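Local coordinates for protein 11R-lipoxygenase (Gersemia fruticosa, PDB 3VF1) that is probably a calcium-regulated non-heme iron dioxygenase that adds molecular oxygen to polyunsaturated fatty acids, at residues V80-G92 with F121-E135. Residues are numbered along the deposited sequence; the frame is centred on the assembly and turned at random.
Sequences VGEIAMITLKENG and FPCYRWVIKQLVVYE
Ile86 pairs with Val133 and Leu88 with Leu131 where strands 83-90 and 130-134 run antiparallel at one margin of the PLAT beta sandwich. Strand 116-124 belongs to the opposing sheet, so Phe121 reaches across the sandwich core. Ile86 and Val133 form a hydrogen-bonded pair, with N to O distances of 2.9 Å in both directions. Leu88 N gives a shorter bond, 2.7 Å, to Leu131 O. Beyond the last pair, Lys89 with Gln130, Glu90 N bonds to Lys129 O at 3.1 Å. At the other end Glu135 N reaches Ala84 O, less straight at 138°, beside the classic bulge that Ala84 and Met85 make against Thr45.

Ile86 CG2 sits over the centre of the Phe121 ring, a CH-pi contact 3.6 Å from the centroid. This methyl is anti to the carbonyl carbon, while CG1 (chi1 70°) lies alongside Val133. Ile83 CG2 touches Phe121 CZ at 3.5 Å, and CG of Glu135 lies off-centre over the opposite ring face. With an alanine in place of Phe121, Ile83 and Ile86 would probably lose their aromatic partner and a gap would open between the sheets.

Met85, Thr87 and Val132 project from the other face. The Met85 chain bends at chi3 (68°), bringing CE to 4.0 Å from Tyr134 CE1, while SD stands 5.5 Å from the centroid of that ring, an oblique Met-aromatic contact. Helix 148-164 packs here: Met85 meets Ile150, and Tyr134 OH bonds to Glu157. Backbone bonds thus fix the strand register, while apolar side chains join this sheet to the opposing one and to the helix.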
# COMPACT_ATOMS: atom_id res chain seq x y z
N VAL A 80 33.69 20.40 21.83
CA VAL A 80 33.04 20.88 20.61
C VAL A 80 31.87 21.81 20.89
O VAL A 80 31.38 22.50 19.99
CB VAL A 80 32.55 19.69 19.76
CG1 VAL A 80 33.69 18.74 19.46
CG2 VAL A 80 31.41 18.97 20.46
N GLY A 81 31.40 21.83 22.14
CA GLY A 81 30.27 22.65 22.52
C GLY A 81 28.97 21.89 22.39
O GLY A 81 28.77 20.89 23.08
N GLU A 82 28.09 22.35 21.51
CA GLU A 82 26.86 21.63 21.21
C GLU A 82 27.07 20.71 20.02
O GLU A 82 27.50 21.15 18.95
CB GLU A 82 25.71 22.60 20.91
CG GLU A 82 25.20 23.36 22.12
CD GLU A 82 23.76 23.80 21.97
OE1 GLU A 82 23.40 24.27 20.87
OE2 GLU A 82 22.99 23.68 22.95
N ILE A 83 26.76 19.43 20.20
CA ILE A 83 26.97 18.44 19.15
C ILE A 83 25.83 18.52 18.14
O ILE A 83 24.67 18.29 18.48
CB ILE A 83 27.05 17.01 19.71
CG1 ILE A 83 27.95 16.97 20.95
CG2 ILE A 83 27.58 16.06 18.64
CD1 ILE A 83 27.97 15.63 21.64
N ALA A 84 26.16 18.84 16.89
CA ALA A 84 25.16 18.97 15.84
C ALA A 84 24.98 17.66 15.10
O ALA A 84 23.89 17.36 14.61
CB ALA A 84 25.57 20.07 14.88
N MET A 85 26.04 16.87 15.01
CA MET A 85 26.00 15.60 14.30
C MET A 85 27.14 14.69 14.72
O MET A 85 28.10 15.13 15.36
CB MET A 85 26.06 15.84 12.79
CG MET A 85 27.39 16.40 12.31
SD MET A 85 27.37 16.86 10.57
CE MET A 85 26.26 18.26 10.62
N ILE A 86 27.04 13.41 14.36
CA ILE A 86 28.08 12.44 14.64
C ILE A 86 28.40 11.68 13.37
O ILE A 86 27.58 11.60 12.46
CB ILE A 86 27.65 11.43 15.72
CG1 ILE A 86 26.55 10.51 15.18
CG2 ILE A 86 27.17 12.17 16.97
CD1 ILE A 86 26.06 9.48 16.18
N THR A 87 29.61 11.12 13.30
CA THR A 87 30.01 10.32 12.15
C THR A 87 30.44 8.93 12.62
O THR A 87 31.19 8.80 13.58
CB THR A 87 31.16 10.98 11.37
OG1 THR A 87 30.81 12.33 11.05
CG2 THR A 87 31.44 10.21 10.09
N LEU A 88 29.95 7.91 11.93
CA LEU A 88 30.23 6.53 12.31
C LEU A 88 30.94 5.80 11.18
O LEU A 88 30.58 5.94 10.01
CB LEU A 88 28.92 5.81 12.66
CG LEU A 88 28.21 6.35 13.90
CD1 LEU A 88 26.77 5.87 13.94
CD2 LEU A 88 28.95 5.94 15.16
N LYS A 89 31.96 5.03 11.53
CA LYS A 89 32.77 4.32 10.55
C LYS A 89 33.09 2.91 11.05
O LYS A 89 33.41 2.73 12.22
CB LYS A 89 34.07 5.08 10.28
CG LYS A 89 35.07 4.36 9.39
CD LYS A 89 34.58 4.27 7.95
CE LYS A 89 35.56 3.48 7.09
NZ LYS A 89 35.08 3.35 5.68
N GLU A 90 33.00 1.93 10.16
CA GLU A 90 33.31 0.56 10.53
C GLU A 90 34.73 0.48 11.06
O GLU A 90 35.68 0.90 10.40
CB GLU A 90 33.12 -0.38 9.33
CG GLU A 90 34.14 -0.22 8.22
CD GLU A 90 35.40 -1.04 8.45
OE1 GLU A 90 35.42 -1.85 9.39
OE2 GLU A 90 36.37 -0.87 7.68
N ASN A 91 34.87 -0.05 12.27
CA ASN A 91 36.16 -0.12 12.94
C ASN A 91 36.51 -1.57 13.26
O ASN A 91 37.49 -1.85 13.95
CB ASN A 91 36.12 0.70 14.23
CG ASN A 91 37.45 0.70 14.97
OD1 ASN A 91 37.62 -0.01 15.96
ND2 ASN A 91 38.39 1.51 14.49
N GLY A 92 35.71 -2.50 12.73
CA GLY A 92 35.89 -3.91 13.00
C GLY A 92 37.09 -4.50 12.28
O GLY A 92 37.42 -4.09 11.17
N PHE A 121 20.55 11.20 18.93
CA PHE A 121 20.78 11.07 17.50
C PHE A 121 19.99 9.91 16.92
O PHE A 121 20.48 8.78 16.88
CB PHE A 121 22.28 10.89 17.22
CG PHE A 121 23.12 12.05 17.66
CD1 PHE A 121 23.59 12.13 18.95
CD2 PHE A 121 23.43 13.07 16.77
CE1 PHE A 121 24.36 13.20 19.36
CE2 PHE A 121 24.20 14.14 17.17
CZ PHE A 121 24.66 14.20 18.47
N PRO A 122 18.75 10.18 16.47
CA PRO A 122 17.89 9.14 15.88
C PRO A 122 18.52 8.60 14.60
O PRO A 122 18.74 9.37 13.66
CB PRO A 122 16.59 9.89 15.58
CG PRO A 122 16.65 11.15 16.39
CD PRO A 122 18.10 11.49 16.47
N CYS A 123 18.79 7.30 14.56
CA CYS A 123 19.54 6.71 13.46
C CYS A 123 18.71 5.69 12.67
O CYS A 123 18.19 6.00 11.60
CB CYS A 123 20.82 6.06 13.99
SG CYS A 123 21.87 5.32 12.73
N TYR A 124 18.60 4.48 13.21
CA TYR A 124 17.86 3.41 12.54
C TYR A 124 18.45 3.12 11.16
O TYR A 124 17.73 3.10 10.16
CB TYR A 124 16.38 3.77 12.45
CG TYR A 124 15.79 4.11 13.79
CD1 TYR A 124 15.49 3.11 14.71
CD2 TYR A 124 15.55 5.43 14.16
CE1 TYR A 124 14.95 3.41 15.95
CE2 TYR A 124 15.01 5.74 15.39
CZ TYR A 124 14.72 4.73 16.28
OH TYR A 124 14.19 5.03 17.52
N ARG A 125 19.75 2.89 11.13
CA ARG A 125 20.46 2.57 9.89
C ARG A 125 21.55 1.55 10.17
O ARG A 125 21.99 1.39 11.32
CB ARG A 125 21.12 3.83 9.32
CG ARG A 125 20.19 5.01 9.09
CD ARG A 125 19.40 4.87 7.81
NE ARG A 125 18.97 6.17 7.30
CZ ARG A 125 19.70 6.95 6.50
NH1 ARG A 125 20.91 6.57 6.10
NH2 ARG A 125 19.22 8.11 6.09
N TRP A 126 21.99 0.85 9.13
CA TRP A 126 23.19 0.03 9.22
C TRP A 126 24.38 0.93 8.95
O TRP A 126 24.34 1.77 8.06
CB TRP A 126 23.16 -1.10 8.19
CG TRP A 126 22.00 -2.05 8.33
CD1 TRP A 126 20.76 -1.91 7.78
CD2 TRP A 126 21.98 -3.28 9.06
NE1 TRP A 126 19.97 -2.98 8.12
CE2 TRP A 126 20.69 -3.84 8.91
CE3 TRP A 126 22.93 -3.97 9.83
CZ2 TRP A 126 20.33 -5.04 9.50
CZ3 TRP A 126 22.56 -5.16 10.42
CH2 TRP A 126 21.27 -5.69 10.25
N VAL A 127 25.45 0.76 9.72
CA VAL A 127 26.65 1.57 9.52
C VAL A 127 27.33 1.22 8.20
O VAL A 127 27.67 2.10 7.41
CB VAL A 127 27.67 1.41 10.67
CG1 VAL A 127 27.07 1.89 11.99
CG2 VAL A 127 28.15 -0.03 10.79
N ILE A 128 27.52 -0.08 7.96
CA ILE A 128 28.20 -0.55 6.76
C ILE A 128 29.58 0.11 6.62
O ILE A 128 30.55 -0.36 7.22
CB ILE A 128 27.35 -0.30 5.49
CG1 ILE A 128 25.97 -0.94 5.66
CG2 ILE A 128 28.04 -0.86 4.26
CD1 ILE A 128 25.02 -0.65 4.52
N LYS A 129 29.67 1.18 5.84
CA LYS A 129 30.94 1.89 5.66
C LYS A 129 30.98 3.12 6.58
O LYS A 129 31.53 3.05 7.68
CB LYS A 129 31.15 2.31 4.20
CG LYS A 129 30.72 1.27 3.18
CD LYS A 129 31.29 1.58 1.80
CE LYS A 129 31.08 3.03 1.41
NZ LYS A 129 31.58 3.32 0.03
N GLN A 130 30.39 4.22 6.13
CA GLN A 130 30.44 5.47 6.88
C GLN A 130 29.06 6.13 6.92
O GLN A 130 28.44 6.35 5.88
CB GLN A 130 31.46 6.43 6.25
CG GLN A 130 31.59 7.76 6.97
CD GLN A 130 32.67 8.64 6.37
OE1 GLN A 130 33.50 8.17 5.59
NE2 GLN A 130 32.67 9.91 6.75
N LEU A 131 28.59 6.43 8.12
CA LEU A 131 27.26 6.99 8.31
C LEU A 131 27.29 8.24 9.17
O LEU A 131 27.81 8.23 10.28
CB LEU A 131 26.35 5.95 8.96
CG LEU A 131 24.95 6.43 9.37
CD1 LEU A 131 24.11 6.73 8.14
CD2 LEU A 131 24.28 5.41 10.26
N VAL A 132 26.72 9.33 8.65
CA VAL A 132 26.63 10.58 9.39
C VAL A 132 25.20 10.82 9.86
O VAL A 132 24.26 10.76 9.08
CB VAL A 132 27.10 11.78 8.54
CG1 VAL A 132 26.30 11.90 7.25
CG2 VAL A 132 27.01 13.07 9.35
N VAL A 133 25.05 11.07 11.16
CA VAL A 133 23.73 11.22 11.77
C VAL A 133 23.58 12.58 12.43
O VAL A 133 24.37 12.94 13.31
CB VAL A 133 23.49 10.12 12.82
CG1 VAL A 133 22.07 10.21 13.36
CG2 VAL A 133 23.76 8.75 12.23
N TYR A 134 22.57 13.34 12.02
CA TYR A 134 22.29 14.64 12.62
C TYR A 134 21.65 14.46 13.99
O TYR A 134 21.24 13.37 14.36
CB TYR A 134 21.33 15.45 11.75
CG TYR A 134 21.79 15.65 10.33
CD1 TYR A 134 22.58 16.75 9.98
CD2 TYR A 134 21.42 14.77 9.33
CE1 TYR A 134 22.99 16.94 8.68
CE2 TYR A 134 21.83 14.96 8.03
CZ TYR A 134 22.61 16.04 7.71
OH TYR A 134 23.01 16.22 6.40
N GLU A 135 21.58 15.56 14.74
CA GLU A 135 20.86 15.57 16.01
C GLU A 135 19.36 15.67 15.72
O GLU A 135 18.97 16.22 14.69
CB GLU A 135 21.34 16.73 16.88
CG GLU A 135 21.02 16.59 18.36
CD GLU A 135 19.63 17.05 18.72
OE1 GLU A 135 19.04 17.83 17.94
OE2 GLU A 135 19.12 16.65 19.79